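Local coordinates for protein thioredoxin (H-type,TRX-H) (Edwardsiella tarda, PDB 5ZF2) that inhibits ASK1-MAPK signalling cascades as a thioredoxin-like effector that promotes pathogenesis during infection, at residues V31-R34 / Q35-E38; G82-V85 / R86-I89. All coordinates share one frame; numbering follows the deposited sequence.

How the interactions relate
Both interactions are local contacts in one thioredoxin-fold chain, each within a single secondary-structure element, one a helix and the other the edge strand of the central sheet. Interaction 1 lies in helix 30-43, which links strands 20-25 and 52-57 in a beta-alpha-beta unit; it includes Cys32, the second cysteine of a CxxC sequence at the helix start that is consistent with a thioredoxin-type redox site. Interaction 2 sits on strand 83-89, paired as a hairpin with strand 75-80. The centres of interactions 1 and 2 are about 19 Å apart and their nearest atoms about 5 Å apart, without touching. Each holds an acid-base pair three residues apart, Lys33 with Glu36 and Glu84 with Arg87, one along a helix and the other across a beta bulge.

Interaction 1. Residues V31-R34 / Q35-E38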
loop_
_atom_site.group_PDB
_atom_site.type_symbol
_atom_site.label_atom_id
_atom_site.label_comp_id
_atom_site.label_asym_id
_atom_site.label_seq_id
_atom_site.Cartn_x
_atom_site.Cartn_y
_atom_site.Cartn_z
ATOM N N VAL A 31 -2.589 -12.284 8.406
ATOM C CA VAL A 31 -3.407 -11.224 7.885
ATOM C C VAL A 31 -2.805 -10.639 6.622
ATOM O O VAL A 31 -3.493 -10.498 5.651
ATOM C CB VAL A 31 -3.760 -10.152 8.939
ATOM C CG1 VAL A 31 -4.489 -8.987 8.292
ATOM C CG2 VAL A 31 -4.641 -10.751 10.019
ATOM N N CYS A 32 -1.506 -10.388 6.636
ATOM C CA CYS A 32 -0.827 -9.840 5.479
ATOM C C CYS A 32 -0.974 -10.712 4.271
ATOM O O CYS A 32 -1.209 -10.237 3.215
ATOM C CB CYS A 32 0.629 -9.579 5.727
ATOM S SG CYS A 32 0.968 -8.266 6.866
ATOM N N LYS A 33 -0.792 -12.001 4.479
ATOM C CA LYS A 33 -0.973 -13.002 3.446
ATOM C C LYS A 33 -2.350 -12.909 2.835
ATOM O O LYS A 33 -2.488 -12.686 1.684
ATOM C CB LYS A 33 -0.743 -14.380 4.053
ATOM C CG LYS A 33 -0.103 -15.370 3.139
ATOM C CD LYS A 33 0.881 -14.715 2.227
ATOM C CE LYS A 33 0.404 -14.758 0.808
ATOM N NZ LYS A 33 1.581 -14.864 -0.092
ATOM N N ARG A 34 -3.347 -13.027 3.665
ATOM C CA ARG A 34 -4.726 -12.810 3.338
ATOM C C ARG A 34 -5.060 -11.515 2.576
ATOM O O ARG A 34 -5.701 -11.547 1.584
ATOM C CB ARG A 34 -5.496 -12.830 4.625
ATOM C CG ARG A 34 -6.914 -13.315 4.543
ATOM C CD ARG A 34 -7.296 -14.233 5.728
ATOM N NE ARG A 34 -6.857 -13.827 7.078
ATOM C CZ ARG A 34 -6.348 -14.654 7.995
ATOM N NH1 ARG A 34 -6.139 -15.938 7.736
ATOM N NH2 ARG A 34 -6.002 -14.198 9.176
ATOM N N GLN A 35 -4.593 -10.387 3.057
ATOM C CA GLN A 35 -4.651 -9.157 2.300
ATOM C C GLN A 35 -4.071 -9.289 0.901
ATOM O O GLN A 35 -4.727 -8.972 -0.046
ATOM C CB GLN A 35 -3.964 -8.015 3.045
ATOM C CG GLN A 35 -4.793 -7.381 4.133
ATOM C CD GLN A 35 -4.094 -6.232 4.789
ATOM O OE1 GLN A 35 -2.891 -6.175 4.843
ATOM N NE2 GLN A 35 -4.853 -5.325 5.301
ATOM N N GLU A 36 -2.835 -9.762 0.810
ATOM C CA GLU A 36 -2.127 -9.836 -0.455
ATOM C C GLU A 36 -2.921 -10.603 -1.491
ATOM O O GLU A 36 -3.117 -10.151 -2.553
ATOM C CB GLU A 36 -0.708 -10.388 -0.306
ATOM C CG GLU A 36 -0.031 -10.756 -1.621
ATOM C CD GLU A 36 1.398 -11.233 -1.455
ATOM O OE1 GLU A 36 2.334 -10.523 -1.866
ATOM O OE2 GLU A 36 1.605 -12.321 -0.900
ATOM N N ARG A 37 -3.429 -11.748 -1.123
ATOM C CA ARG A 37 -4.400 -12.482 -1.905
ATOM C C ARG A 37 -5.497 -11.694 -2.560
ATOM O O ARG A 37 -5.822 -11.872 -3.671
ATOM C CB ARG A 37 -5.105 -13.494 -1.020
ATOM C CG ARG A 37 -4.510 -14.820 -1.074
ATOM C CD ARG A 37 -3.098 -14.823 -0.618
ATOM N NE ARG A 37 -2.898 -15.935 0.275
ATOM C CZ ARG A 37 -2.154 -16.958 -0.050
ATOM N NH1 ARG A 37 -1.573 -16.958 -1.238
ATOM N NH2 ARG A 37 -1.996 -17.965 0.784
ATOM N N GLU A 38 -6.131 -10.880 -1.784
ATOM C CA GLU A 38 -7.314 -10.157 -2.227
ATOM C C GLU A 38 -6.968 -8.876 -2.957
ATOM O O GLU A 38 -7.717 -8.458 -3.845
ATOM C CB GLU A 38 -8.207 -9.859 -1.018
ATOM C CG GLU A 38 -8.629 -11.177 -0.337
ATOM C CD GLU A 38 -9.320 -10.963 0.997
ATOM O OE1 GLU A 38 -9.220 -9.839 1.520
ATOM O OE2 GLU A 38 -9.909 -11.937 1.512
HETATM O O HOH W 1 1.135 -17.540 -2.204
#
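The first turns of helix 30-43, which carry Cys32 of a CxxC sequence consistent with a thioredoxin-type site, bring Lys33 against both Glu36 and Arg37. Lys33 NZ makes a salt bridge with Glu36 OE2 at 2.7 Å, meeting this oxygen almost head-on along its C-O bond. Glu36 holds CG anti to its backbone N (chi1 168°) and runs out straight, whereas the Lys33 chain bends at its last three torsions to reach it. The same bends lay Lys33 CE over the centre of one face of the Arg37 guanidinium, 3.5 Å from Arg37 CZ. Beneath these side chains the helical bonds run from Gln35 N to Val31 O (2.8 Å), Glu36 N to Cys32 O (2.9 Å) and Arg37 N to Lys33 O (3.1 Å), followed by a weak one from Glu38 N to Arg34 O. Gln35 turns its amide elsewhere, giving an NE2 hydrogen bond to Glu91 O. Lys33 NZ and Arg37 NH1, like charges, stand 4.0 Å apart. One water accepts a weak hydrogen bond from each of them. The Glu36 carboxylate, also in a long, weak ion pair with Lys55, probably offsets part of the repulsion between these two cations.

Interaction 2. Residues G82-V85 / R86-I89; sequences GQEV and RRSI
Strand 83-89 kinks where Val85 and Arg86 meet, the axes of its 83-85 and 86-89 parts turning 58° from each other, at a classic beta bulge in which both residues face Leu78 of strand 75-80. This irregularity lies on the outer strand of the antiparallel hairpin in the thioredoxin fold, and both residues make backbone hydrogen bonds with Leu78. At the bulge itself, the Val85 and Arg86 side chains lie alongside each other and point the same way. Val85 CG1 approaches Arg86 NH1 to 3.5 Å, obliquely to the guanidinium. The Arg86 chain stays extended from CG to NE, and its NE makes a hydrogen bond to Phe100 O in helix 94-102, joining the edge strand to that helix. Glu84 and Arg87, one on each side of this pair in sequence, form a salt bridge that spans the bulge. Glu84 is fully extended (chi1 173°), its CG trans to the main-chain nitrogen, while Arg87 bends at chi3 (58°) to turn its guanidinium edge toward the carboxylate. The grip is side-on and bidentate, which restrains rotation of both groups: each nitrogen takes a separate oxygen, and both bonds are almost straight. Arg87 NH2 has a second hydrogen bond, to Phe68 O, and Arg87 NH1 a weak one to Arg69 O, tying the strand to the end of helix 62-68 and the chain just after it. The oxygens lie in the guanidinium plane, but the nitrogens approach on the syn side clearly out of the carboxylate plane, Arg87 NE 2.8 Å from Glu84 OE2 and Arg87 NH2 2.9 Å from Glu84 OE1.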
loop_
_atom_site.group_PDB
_atom_site.type_symbol
_atom_site.label_atom_id
_atom_site.label_comp_id
_atom_site.label_asym_id
_atom_site.label_seq_id
_atom_site.Cartn_x
_atom_site.Cartn_y
_atom_site.Cartn_z
ATOM N N GLY A 82 0.330 12.935 -3.984
ATOM C CA GLY A 82 1.398 13.102 -3.016
ATOM C C GLY A 82 0.949 13.349 -1.596
ATOM O O GLY A 82 1.793 13.640 -0.748
ATOM N N GLN A 83 -0.351 13.230 -1.296
ATOM C CA GLN A 83 -0.857 13.512 0.036
ATOM C C GLN A 83 -1.699 12.347 0.526
ATOM O O GLN A 83 -2.458 11.759 -0.242
ATOM C CB GLN A 83 -1.702 14.809 0.040
ATOM C CG GLN A 83 -1.001 15.988 -0.595
ATOM C CD GLN A 83 -1.886 17.225 -0.641
ATOM O OE1 GLN A 83 -2.777 17.392 0.191
ATOM N NE2 GLN A 83 -1.661 18.082 -1.633
ATOM N N GLU A 84 -1.590 12.035 1.812
ATOM C CA GLU A 84 -2.328 10.901 2.360
ATOM C C GLU A 84 -3.819 11.198 2.339
ATOM O O GLU A 84 -4.247 12.266 2.794
ATOM C CB GLU A 84 -1.878 10.609 3.790
ATOM C CG GLU A 84 -2.734 9.537 4.464
ATOM C CD GLU A 84 -2.219 9.096 5.839
ATOM O OE1 GLU A 84 -1.019 9.285 6.158
ATOM O OE2 GLU A 84 -3.032 8.553 6.616
ATOM N N VAL A 85 -4.598 10.264 1.800
ATOM C CA VAL A 85 -6.051 10.373 1.740
ATOM C C VAL A 85 -6.714 9.553 2.837
ATOM O O VAL A 85 -7.700 9.986 3.422
ATOM C CB VAL A 85 -6.553 9.942 0.341
ATOM C CG1 VAL A 85 -8.065 9.745 0.341
ATOM C CG2 VAL A 85 -6.171 10.988 -0.694
ATOM N N ARG A 86 -6.188 8.365 3.138
ATOM C CA ARG A 86 -6.767 7.506 4.163
ATOM C C ARG A 86 -5.810 6.359 4.418
ATOM O O ARG A 86 -4.935 6.057 3.594
ATOM C CB ARG A 86 -8.146 6.945 3.745
ATOM C CG ARG A 86 -8.142 6.348 2.335
ATOM C CD ARG A 86 -9.557 5.978 1.899
ATOM N NE ARG A 86 -9.604 5.593 0.499
ATOM C CZ ARG A 86 -10.130 6.331 -0.478
ATOM N NH1 ARG A 86 -10.689 7.511 -0.220
ATOM N NH2 ARG A 86 -10.107 5.868 -1.721
ATOM N N ARG A 87 -5.998 5.713 5.565
ATOM C CA ARG A 87 -5.204 4.550 5.918
ATOM C C ARG A 87 -6.129 3.533 6.580
ATOM O O ARG A 87 -7.269 3.840 6.958
ATOM C CB ARG A 87 -4.016 4.928 6.820
ATOM C CG ARG A 87 -4.388 5.474 8.210
ATOM C CD ARG A 87 -3.126 5.650 9.068
ATOM N NE ARG A 87 -2.162 6.554 8.433
ATOM C CZ ARG A 87 -0.845 6.478 8.610
ATOM N NH1 ARG A 87 -0.352 5.532 9.402
ATOM N NH2 ARG A 87 -0.028 7.332 7.990
ATOM N N SER A 88 -5.631 2.307 6.684
ATOM C CA SER A 88 -6.417 1.161 7.118
ATOM C C SER A 88 -5.460 0.150 7.728
ATOM O O SER A 88 -4.351 -0.030 7.207
ATOM C CB SER A 88 -7.174 0.565 5.903
ATOM O OG SER A 88 -7.708 -0.717 6.205
ATOM N N ILE A 89 -5.867 -0.510 8.820
ATOM C CA ILE A 89 -5.037 -1.546 9.456
ATOM C C ILE A 89 -5.843 -2.840 9.587
ATOM O O ILE A 89 -6.893 -2.859 10.241
ATOM C CB ILE A 89 -4.526 -1.117 10.845
ATOM C CG1 ILE A 89 -3.626 0.121 10.785
ATOM C CG2 ILE A 89 -3.812 -2.290 11.555
ATOM C CD1 ILE A 89 -3.497 0.813 12.177
#